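PDB 2EJB: probable aromatic acid decarboxylase from Aquifex aeolicus, which probably makes the prenylated FMN cofactor of UbiD decarboxylases by joining a dimethylallyl group from dimethylallyl monophosphate to N5 and C6 of the flavin. Local coordinates for residues P89-T92 / N93-S96; I107-V110 / G111-A114. All coordinates share one frame; numbering follows the deposited sequence.

Interaction 1. Residues P89-T92 / N93-S96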
loop_
_atom_site.group_PDB
_atom_site.type_symbol
_atom_site.label_atom_id
_atom_site.label_comp_id
_atom_site.label_asym_id
_atom_site.label_seq_id
_atom_site.Cartn_x
_atom_site.Cartn_y
_atom_site.Cartn_z
ATOM N N PRO A 89 -10.691 -5.007 -5.978
ATOM C CA PRO A 89 -10.075 -4.397 -4.796
ATOM C C PRO A 89 -11.084 -4.372 -3.655
ATOM O O PRO A 89 -12.285 -4.469 -3.885
ATOM C CB PRO A 89 -9.726 -2.996 -5.277
ATOM C CG PRO A 89 -10.883 -2.678 -6.175
ATOM C CD PRO A 89 -11.067 -3.974 -6.963
ATOM N N CYS A 90 -10.585 -4.238 -2.432
ATOM C CA CYS A 90 -11.435 -4.187 -1.252
ATOM C C CYS A 90 -11.449 -2.760 -0.703
ATOM O O CYS A 90 -10.455 -2.298 -0.146
ATOM C CB CYS A 90 -10.902 -5.147 -0.184
ATOM S SG CYS A 90 -11.851 -5.146 1.361
ATOM N N SER A 91 -12.579 -2.071 -0.860
ATOM C CA SER A 91 -12.724 -0.699 -0.384
ATOM C C SER A 91 -12.580 -0.669 1.133
ATOM O O SER A 91 -12.743 -1.696 1.794
ATOM C CB SER A 91 -14.097 -0.137 -0.780
ATOM O OG SER A 91 -15.151 -0.825 -0.120
ATOM N N THR A 92 -12.277 0.506 1.681
ATOM C CA THR A 92 -12.117 0.647 3.120
ATOM C C THR A 92 -13.421 0.309 3.820
ATOM O O THR A 92 -13.422 -0.214 4.938
ATOM C CB THR A 92 -11.671 2.083 3.514
ATOM O OG1 THR A 92 -12.567 3.049 2.944
ATOM C CG2 THR A 92 -10.256 2.346 3.017
ATOM N N ASN A 93 -14.533 0.592 3.146
ATOM C CA ASN A 93 -15.850 0.304 3.701
ATOM C C ASN A 93 -16.065 -1.205 3.821
ATOM O O ASN A 93 -16.498 -1.699 4.862
ATOM C CB ASN A 93 -16.945 0.939 2.825
ATOM C CG ASN A 93 -18.346 0.497 3.223
ATOM O OD1 ASN A 93 -18.966 -0.321 2.547
ATOM N ND2 ASN A 93 -18.845 1.030 4.326
ATOM N N THR A 94 -15.757 -1.935 2.756
ATOM C CA THR A 94 -15.909 -3.387 2.759
ATOM C C THR A 94 -14.964 -4.001 3.784
ATOM O O THR A 94 -15.323 -4.950 4.482
ATOM C CB THR A 94 -15.622 -3.975 1.364
ATOM O OG1 THR A 94 -16.701 -3.637 0.491
ATOM C CG2 THR A 94 -15.474 -5.491 1.423
ATOM N N LEU A 95 -13.756 -3.452 3.871
ATOM C CA LEU A 95 -12.774 -3.937 4.829
ATOM C C LEU A 95 -13.365 -3.849 6.226
ATOM O O LEU A 95 -13.278 -4.791 7.016
ATOM C CB LEU A 95 -11.498 -3.092 4.767
ATOM C CG LEU A 95 -10.548 -3.241 5.963
ATOM C CD1 LEU A 95 -10.050 -4.688 6.065
ATOM C CD2 LEU A 95 -9.383 -2.269 5.819
ATOM N N SER A 96 -13.977 -2.706 6.518
ATOM C CA SER A 96 -14.581 -2.467 7.821
ATOM C C SER A 96 -15.764 -3.400 8.049
ATOM O O SER A 96 -15.848 -4.065 9.080
ATOM C CB SER A 96 -15.029 -1.006 7.931
ATOM O OG SER A 96 -15.600 -0.742 9.201
#

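Interaction 2. Residues I107-V110 / G111-A114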
loop_
_atom_site.group_PDB
_atom_site.type_symbol
_atom_site.label_atom_id
_atom_site.label_comp_id
_atom_site.label_asym_id
_atom_site.label_seq_id
_atom_site.Cartn_x
_atom_site.Cartn_y
_atom_site.Cartn_z
ATOM N N ILE A 107 -21.204 -9.554 -0.770
ATOM C CA ILE A 107 -19.753 -9.542 -0.602
ATOM C C ILE A 107 -19.349 -9.609 0.869
ATOM O O ILE A 107 -18.437 -10.352 1.242
ATOM C CB ILE A 107 -19.139 -8.270 -1.242
ATOM C CG1 ILE A 107 -19.353 -8.309 -2.760
ATOM C CG2 ILE A 107 -17.645 -8.174 -0.923
ATOM C CD1 ILE A 107 -18.731 -7.129 -3.491
ATOM N N HIS A 108 -20.026 -8.833 1.703
ATOM C CA HIS A 108 -19.715 -8.828 3.126
ATOM C C HIS A 108 -20.033 -10.201 3.689
ATOM O O HIS A 108 -19.258 -10.758 4.463
ATOM C CB HIS A 108 -20.535 -7.746 3.829
ATOM C CG HIS A 108 -20.321 -6.375 3.267
ATOM N ND1 HIS A 108 -21.189 -5.334 3.484
ATOM C CD2 HIS A 108 -19.322 -5.882 2.493
ATOM C CE1 HIS A 108 -20.740 -4.251 2.869
ATOM N NE2 HIS A 108 -19.610 -4.559 2.264
ATOM N N ARG A 109 -21.169 -10.753 3.272
ATOM C CA ARG A 109 -21.591 -12.071 3.730
ATOM C C ARG A 109 -20.552 -13.134 3.385
ATOM O O ARG A 109 -20.218 -13.986 4.218
ATOM C CB ARG A 109 -22.934 -12.443 3.092
ATOM C CG ARG A 109 -23.393 -13.868 3.376
ATOM C CD ARG A 109 -23.641 -14.104 4.861
ATOM N NE ARG A 109 -23.982 -15.499 5.134
ATOM C CZ ARG A 109 -24.148 -16.010 6.351
ATOM N NH1 ARG A 109 -24.010 -15.244 7.425
ATOM N NH2 ARG A 109 -24.447 -17.293 6.493
ATOM N N VAL A 110 -20.045 -13.086 2.155
ATOM C CA VAL A 110 -19.055 -14.058 1.701
ATOM C C VAL A 110 -17.784 -13.971 2.543
ATOM O O VAL A 110 -17.117 -14.977 2.785
ATOM C CB VAL A 110 -18.706 -13.843 0.213
ATOM C CG1 VAL A 110 -17.633 -14.839 -0.229
ATOM C CG2 VAL A 110 -19.964 -14.011 -0.637
ATOM N N GLY A 111 -17.451 -12.763 2.983
ATOM C CA GLY A 111 -16.274 -12.594 3.811
ATOM C C GLY A 111 -16.523 -13.238 5.164
ATOM O O GLY A 111 -15.654 -13.902 5.719
ATOM N N GLU A 112 -17.724 -13.043 5.694
ATOM C CA GLU A 112 -18.088 -13.613 6.987
ATOM C C GLU A 112 -18.100 -15.140 6.909
ATOM O O GLU A 112 -17.667 -15.818 7.842
ATOM C CB GLU A 112 -19.462 -13.093 7.420
ATOM C CG GLU A 112 -20.144 -13.922 8.498
ATOM C CD GLU A 112 -21.538 -13.424 8.809
ATOM O OE1 GLU A 112 -22.325 -13.231 7.858
ATOM O OE2 GLU A 112 -21.847 -13.235 10.003
ATOM N N VAL A 113 -18.599 -15.673 5.797
ATOM C CA VAL A 113 -18.662 -17.121 5.603
ATOM C C VAL A 113 -17.263 -17.704 5.487
ATOM O O VAL A 113 -16.964 -18.735 6.089
ATOM C CB VAL A 113 -19.468 -17.498 4.336
ATOM C CG1 VAL A 113 -19.464 -19.011 4.147
ATOM C CG2 VAL A 113 -20.905 -16.987 4.457
ATOM N N ALA A 114 -16.406 -17.044 4.711
ATOM C CA ALA A 114 -15.032 -17.504 4.542
ATOM C C ALA A 114 -14.346 -17.569 5.903
ATOM O O ALA A 114 -13.665 -18.548 6.218
ATOM C CB ALA A 114 -14.257 -16.552 3.619
#

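Interaction 1. Residues P89-T92 / N93-S96
Cys90 and Ser91 meet Thr94 and Leu95 where strand 82-90 of the parallel sheet ends and helix 92-100 begins, an N-capped helix start in the Rossmann-like alpha/beta fold of this flavoprotein family. Pro89, preceded by a cis peptide bond, marks the corner of the chain; its carbonyl is held by the hydroxyl of Thr9. At Cys90 the thiol swings anti to the backbone N (chi1 178°), which brings SG over the first turn, 3.6 Å from Thr94 CG2 and 4.0 Å from Leu95 CB. Leu123 of the neighbouring strand 121-125 lies against both Cys90 and Leu95, so this side of the junction is apolar and buried.

Ser91 is the N-cap. Its OG accepts from Thr94 N at 3.1 Å, and an N-H...O angle of 163° makes the bond nearly straight. The torsion explains the reach: with chi1 at 66°, OG sits between the backbone N and the carbonyl carbon, turned to the open helix end. The Ser91 carbonyl oxygen accepts from Leu95 N at 2.9 Å, so one residue serves two successive amides through two different oxygens. Replacing Ser91 with an alanine removes OG, which would probably leave Thr94 N without its capping acceptor, while the carbonyl bond to Leu95 N could persist.

Thr92 opens the helix and continues its ladder, its O accepting from Ser96 N. Ser91, Thr92, Asn93 and Thr94 are all predicted to bind FMN; Ala11, another predicted FMN residue, touches Ser91, consistent with a helix N-terminus facing the flavin site. Beside the Thr92 carbonyl, the Ser96 methylene carbon CB packs at 3.5 Å from Thr92 O.

Interaction 2. Residues I107-V110 / G111-A114
Ile107 O and His108 O receive Gly111 N and Glu112 N in successive i-to-i+4 bonds, a ladder that Arg109 O and Val110 O extend to Val113 N and Ala114 N, with Val113 N 2.8 Å from Arg109 O. This is regular alpha-helix, two adjoining turns of helix 106-117 in the Rossmann-like alpha/beta fold of this flavoprotein family. Gly111 N also makes a weak, strongly bent second bond to His108 O.

The side-chain contact centres on an i-to-i+3 salt bridge. Arg109 NH1 donates to Glu112 OE1 at 2.7 Å, short but bent, with an N-H...O angle of 134°. The guanidinium and carboxylate planes stand nearly perpendicular, 84° apart, and NH1 reaches OE1 from above the carboxylate plane, so the groups do not form the coplanar, two-pronged pairing. The bend lies in the arginine: chi2 of 63° folds the chain so that its end returns along the helix, whereas Glu112 stays extended beyond CG.

The same fold lays one face of the guanidinium over Val113, whose CG2 is 3.5 Å from Arg109 NE, while Glu112 OE1 sits near its edge. One flat group is thus held both by charge at its rim and by a methyl beneath it. A weak hydrogen bond from Arg109 NE to Ala74 O gives it a further partner outside the helix.

Leu79 of helix 76-79 touches Val113 and Ala114, and Leu73 packs on Val110, both valines being buried. The His108 side chain packs against Thr94 and Cys97 of helix 92-100, and its ND1 is hydrogen-bonded to Lys104 N. Beyond its backbone bond, Ala114 brings its methyl CB to 3.4 Å from Val110 O.

Interactions 1 and 2 come in series along the chain, on consecutive helices 92-100 and 106-117 of the same Rossmann-like fold, with centres about 12 Å apart. The first lies where central strand 82-90 passes into its helix; the second lies wholly within the next helix, which leads to the adjacent strand 121-125. They touch directly: Thr94 OG1 packs 3.5 Å from His108 NE2, and Thr94 CG2 lies 4.2 Å from Ile107 CG2. Ile107 also comes close to Ser36, another predicted FMN residue. Helix 106-117 therefore packs beside the capped helix start, a likely second shell behind the predicted flavin-binding residues of 91-94.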